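Local atomic coordinates of probable chitinase A (Chromobacterium violaceum, PDB entry 4TX8), a protein that probably hydrolyses chitin as an endo-acting family 18 glycoside hydrolase and carries a small carbohydrate-binding module likely to bind chitin. Residues H258-G270 with G319-N331. Sequence-based numbering, arbitrary orientation.
Sequences HPYVQGGFVAYGG and GSKMLIEGFPIAN
Met322 reaches from helix 313-325 into the angle between Gln262 and Phe265. Its chain is extended as far as SD and then bends (chi3 64°), which lays CE 3.7 Å from Phe265 CB. The same methyl stands 3.6 Å above the ring of Phe327, over its centre. It thus touches the Phe327 face and, at roughly right angles to it, the CB atoms of Gln262 and Phe265. Phe327, its CG between backbone N and carbonyl carbon (chi1 57°), presents that face to the methyl, and its CD2 meets Phe265 CB at 3.7 Å. The Phe265 ring lies alongside Pro328, both pointing the same way; its CE1 packs against Pro328 CG, while Pro328 O approaches the ring edge near its plane, 3.2 Å from Phe265 CD1. The same carbonyl receives a CA-H...O contact from Phe265.

Polar bonds hold both ends of this apolar centre. Gln262 NE2 donates to Gly319 O at 2.9 Å; the acceptor lies in the amide plane, but the donor stands above the carbonyl plane rather than on a lone pair. At the far end Ala330 N gives Gly264 O a nearly straight bond (2.9 Å, 168°), and a water links Tyr268 N to Ala330 O. Tyr268 crosses Ile329 there, CD1 touching CG2 at 3.5 Å. On the inner side Val261 and Leu323 cross at about a right angle, CG1 of the first against CD2 of the second, and both side chains also touch Val291 of strand 288-292. The arrangement is peripheral packing of a GH18 TIM barrel, joining the loop after strand 251-254 to an outer helix and the short strand 326-328 that follows it.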
loop_
_atom_site.group_PDB
_atom_site.type_symbol
_atom_site.label_atom_id
_atom_site.label_comp_id
_atom_site.label_asym_id
_atom_site.label_seq_id
_atom_site.Cartn_x
_atom_site.Cartn_y
_atom_site.Cartn_z
ATOM N N HIS A 258 5.483 8.109 -7.673
ATOM C CA HIS A 258 6.899 8.306 -7.989
ATOM C C HIS A 258 7.290 9.709 -8.504
ATOM O O HIS A 258 8.439 10.107 -8.315
ATOM C CB HIS A 258 7.393 7.214 -8.964
ATOM C CG HIS A 258 6.875 7.322 -10.365
ATOM N ND1 HIS A 258 7.254 8.327 -11.230
ATOM C CD2 HIS A 258 6.066 6.502 -11.078
ATOM C CE1 HIS A 258 6.669 8.144 -12.400
ATOM N NE2 HIS A 258 5.944 7.042 -12.335
ATOM N N PRO A 259 6.356 10.473 -9.117
ATOM C CA PRO A 259 6.793 11.847 -9.417
ATOM C C PRO A 259 7.198 12.657 -8.180
ATOM O O PRO A 259 8.054 13.538 -8.288
ATOM C CB PRO A 259 5.559 12.469 -10.077
ATOM C CG PRO A 259 4.856 11.322 -10.699
ATOM C CD PRO A 259 5.055 10.175 -9.749
ATOM N N TYR A 260 6.603 12.357 -7.029
ATOM C CA TYR A 260 6.916 13.075 -5.793
ATOM C C TYR A 260 8.277 12.688 -5.222
ATOM O O TYR A 260 8.812 13.385 -4.358
ATOM C CB TYR A 260 5.841 12.821 -4.733
ATOM C CG TYR A 260 4.493 13.430 -5.042
ATOM C CD1 TYR A 260 3.604 12.799 -5.903
ATOM C CD2 TYR A 260 4.104 14.630 -4.461
ATOM C CE1 TYR A 260 2.363 13.353 -6.182
ATOM C CE2 TYR A 260 2.870 15.189 -4.732
ATOM C CZ TYR A 260 2.005 14.548 -5.593
ATOM O OH TYR A 260 0.778 15.105 -5.864
ATOM N N VAL A 261 8.829 11.572 -5.691
ATOM C CA VAL A 261 10.082 11.061 -5.146
ATOM C C VAL A 261 11.168 10.992 -6.221
ATOM O O VAL A 261 11.946 11.932 -6.376
ATOM C CB VAL A 261 9.880 9.675 -4.501
ATOM C CG1 VAL A 261 11.155 9.208 -3.808
ATOM C CG2 VAL A 261 8.741 9.736 -3.499
ATOM N N GLN A 262 11.211 9.893 -6.971
ATOM C CA GLN A 262 12.253 9.708 -7.978
ATOM C C GLN A 262 12.153 10.743 -9.098
ATOM O O GLN A 262 13.132 10.996 -9.801
ATOM C CB GLN A 262 12.197 8.294 -8.560
ATOM C CG GLN A 262 12.559 7.194 -7.559
ATOM C CD GLN A 262 11.338 6.590 -6.883
ATOM O OE1 GLN A 262 10.266 7.196 -6.863
ATOM N NE2 GLN A 262 11.493 5.385 -6.337
ATOM N N GLY A 263 10.977 11.346 -9.253
ATOM C CA GLY A 263 10.793 12.424 -10.211
ATOM C C GLY A 263 11.761 13.575 -9.984
ATOM O O GLY A 263 12.123 14.285 -10.921
ATOM N N GLY A 264 12.186 13.748 -8.734
ATOM C CA GLY A 264 13.125 14.795 -8.369
ATOM C C GLY A 264 14.456 14.717 -9.093
ATOM O O GLY A 264 15.159 15.720 -9.226
ATOM N N PHE A 265 14.808 13.521 -9.554
ATOM C CA PHE A 265 16.036 13.314 -10.318
ATOM C C PHE A 265 16.013 14.130 -11.602
ATOM O O PHE A 265 17.038 14.617 -12.068
ATOM C CB PHE A 265 16.215 11.825 -10.635
ATOM C CG PHE A 265 17.381 11.521 -11.544
ATOM C CD1 PHE A 265 18.647 12.005 -11.259
ATOM C CD2 PHE A 265 17.212 10.724 -12.666
ATOM C CE1 PHE A 265 19.722 11.718 -12.091
ATOM C CE2 PHE A 265 18.280 10.430 -13.499
ATOM C CZ PHE A 265 19.540 10.929 -13.209
ATOM N N VAL A 266 14.815 14.300 -12.143
ATOM C CA VAL A 266 14.628 14.840 -13.478
ATOM C C VAL A 266 14.005 16.241 -13.452
ATOM O O VAL A 266 14.230 17.049 -14.356
ATOM C CB VAL A 266 13.763 13.854 -14.311
ATOM C CG1 VAL A 266 12.472 14.492 -14.801
ATOM C CG2 VAL A 266 14.577 13.261 -15.441
ATOM N N ALA A 267 13.242 16.530 -12.401
ATOM C CA ALA A 267 12.612 17.839 -12.228
ATOM C C ALA A 267 12.363 18.126 -10.747
ATOM O O ALA A 267 11.947 17.243 -9.999
ATOM C CB ALA A 267 11.303 17.913 -13.011
ATOM N N TYR A 268 12.627 19.359 -10.324
ATOM C CA TYR A 268 12.385 19.752 -8.937
ATOM C C TYR A 268 11.556 21.032 -8.881
ATOM O O TYR A 268 12.076 22.131 -9.068
ATOM C CB TYR A 268 13.705 19.935 -8.180
ATOM C CG TYR A 268 13.542 19.944 -6.676
ATOM C CD1 TYR A 268 13.184 18.789 -5.993
ATOM C CD2 TYR A 268 13.741 21.107 -5.938
ATOM C CE1 TYR A 268 13.028 18.786 -4.617
ATOM C CE2 TYR A 268 13.588 21.114 -4.558
ATOM C CZ TYR A 268 13.231 19.949 -3.903
ATOM O OH TYR A 268 13.075 19.943 -2.536
ATOM N N GLY A 269 10.261 20.872 -8.625
ATOM C CA GLY A 269 9.323 21.980 -8.617
ATOM C C GLY A 269 7.907 21.439 -8.659
ATOM O O GLY A 269 7.671 20.359 -9.200
ATOM N N GLY A 270 6.962 22.181 -8.094
ATOM C CA GLY A 270 5.605 21.681 -7.969
ATOM C C GLY A 270 5.623 20.400 -7.157
ATOM O O GLY A 270 6.326 20.312 -6.151
ATOM N N GLY A 319 13.340 1.922 -9.590
ATOM C CA GLY A 319 12.775 2.808 -8.588
ATOM C C GLY A 319 13.327 2.490 -7.210
ATOM O O GLY A 319 13.649 3.387 -6.429
ATOM N N SER A 320 13.451 1.200 -6.920
ATOM C CA SER A 320 13.960 0.759 -5.630
ATOM C C SER A 320 15.451 1.061 -5.482
ATOM O O SER A 320 15.902 1.444 -4.404
ATOM C CB SER A 320 13.690 -0.735 -5.442
ATOM O OG SER A 320 12.298 -1.003 -5.524
ATOM N N LYS A 321 16.212 0.899 -6.561
ATOM C CA LYS A 321 17.636 1.228 -6.542
ATOM C C LYS A 321 17.862 2.697 -6.215
ATOM O O LYS A 321 18.725 3.027 -5.408
ATOM C CB LYS A 321 18.299 0.899 -7.880
ATOM C CG LYS A 321 18.692 -0.555 -8.039
ATOM C CD LYS A 321 19.352 -0.795 -9.386
ATOM C CE LYS A 321 20.631 0.011 -9.523
ATOM N NZ LYS A 321 21.297 -0.239 -10.829
ATOM N N MET A 322 17.082 3.575 -6.837
ATOM C CA MET A 322 17.228 5.008 -6.606
ATOM C C MET A 322 17.050 5.359 -5.130
ATOM O O MET A 322 17.777 6.192 -4.591
ATOM C CB MET A 322 16.235 5.795 -7.463
ATOM C CG MET A 322 16.540 5.738 -8.952
ATOM S SD MET A 322 15.408 6.719 -9.947
ATOM C CE MET A 322 15.763 8.369 -9.341
ATOM N N LEU A 323 16.097 4.703 -4.475
ATOM C CA LEU A 323 15.830 4.969 -3.064
ATOM C C LEU A 323 16.926 4.415 -2.160
ATOM O O LEU A 323 17.182 4.954 -1.085
ATOM C CB LEU A 323 14.474 4.390 -2.662
ATOM C CG LEU A 323 13.268 5.214 -3.117
ATOM C CD1 LEU A 323 11.978 4.441 -2.924
ATOM C CD2 LEU A 323 13.219 6.533 -2.360
ATOM N N ILE A 324 17.581 3.346 -2.600
ATOM C CA ILE A 324 18.622 2.717 -1.792
ATOM C C ILE A 324 20.006 3.318 -2.046
ATOM O O ILE A 324 20.744 3.594 -1.099
ATOM C CB ILE A 324 18.665 1.193 -2.030
ATOM C CG1 ILE A 324 17.319 0.569 -1.649
ATOM C CG2 ILE A 324 19.794 0.554 -1.230
ATOM C CD1 ILE A 324 17.205 -0.905 -1.977
ATOM N N GLU A 325 20.361 3.528 -3.311
ATOM C CA GLU A 325 21.681 4.076 -3.639
ATOM C C GLU A 325 21.726 5.586 -3.453
ATOM O O GLU A 325 22.771 6.154 -3.141
ATOM C CB GLU A 325 22.084 3.756 -5.084
ATOM C CG GLU A 325 21.635 2.415 -5.619
ATOM C CD GLU A 325 22.526 1.273 -5.205
ATOM O OE1 GLU A 325 23.336 1.444 -4.269
ATOM O OE2 GLU A 325 22.408 0.194 -5.826
ATOM N N GLY A 326 20.588 6.236 -3.664
ATOM C CA GLY A 326 20.547 7.684 -3.685
ATOM C C GLY A 326 20.690 8.188 -5.107
ATOM O O GLY A 326 21.038 7.427 -6.010
ATOM N N PHE A 327 20.423 9.473 -5.306
ATOM C CA PHE A 327 20.470 10.063 -6.637
ATOM C C PHE A 327 20.524 11.585 -6.557
ATOM O O PHE A 327 20.069 12.175 -5.575
ATOM C CB PHE A 327 19.263 9.613 -7.466
ATOM C CG PHE A 327 17.934 9.937 -6.842
ATOM C CD1 PHE A 327 17.323 9.045 -5.969
ATOM C CD2 PHE A 327 17.286 11.125 -7.142
ATOM C CE1 PHE A 327 16.094 9.340 -5.397
ATOM C CE2 PHE A 327 16.059 11.426 -6.577
ATOM C CZ PHE A 327 15.461 10.531 -5.703
ATOM N N PRO A 328 21.098 12.228 -7.585
ATOM C CA PRO A 328 21.133 13.693 -7.599
ATOM C C PRO A 328 19.752 14.297 -7.846
ATOM O O PRO A 328 18.921 13.709 -8.533
ATOM C CB PRO A 328 22.093 14.015 -8.750
ATOM C CG PRO A 328 22.063 12.816 -9.621
ATOM C CD PRO A 328 21.845 11.643 -8.712
ATOM N N ILE A 329 19.514 15.467 -7.270
ATOM C CA ILE A 329 18.249 16.162 -7.436
ATOM C C ILE A 329 18.440 17.318 -8.404
ATOM O O ILE A 329 19.415 18.054 -8.298
ATOM C CB ILE A 329 17.714 16.675 -6.078
ATOM C CG1 ILE A 329 17.473 15.498 -5.128
ATOM C CG2 ILE A 329 16.436 17.477 -6.261
ATOM C CD1 ILE A 329 17.131 15.908 -3.713
ATOM N N ALA A 330 17.521 17.480 -9.353
ATOM C CA ALA A 330 17.587 18.603 -10.291
ATOM C C ALA A 330 17.295 19.927 -9.577
ATOM O O ALA A 330 16.438 20.702 -9.992
ATOM C CB ALA A 330 16.618 18.388 -11.437
ATOM N N ASN A 331 18.032 20.164 -8.497
ATOM C CA ASN A 331 17.794 21.261 -7.564
ATOM C C ASN A 331 17.999 22.650 -8.155
ATOM O O ASN A 331 17.281 23.597 -7.818
ATOM C CB ASN A 331 18.718 21.096 -6.353
ATOM C CG ASN A 331 18.068 21.523 -5.061
ATOM O OD1 ASN A 331 18.310 20.930 -4.011
ATOM N ND2 ASN A 331 17.230 22.552 -5.128
HETATM O O HOH W 1 14.005 21.222 -11.965
#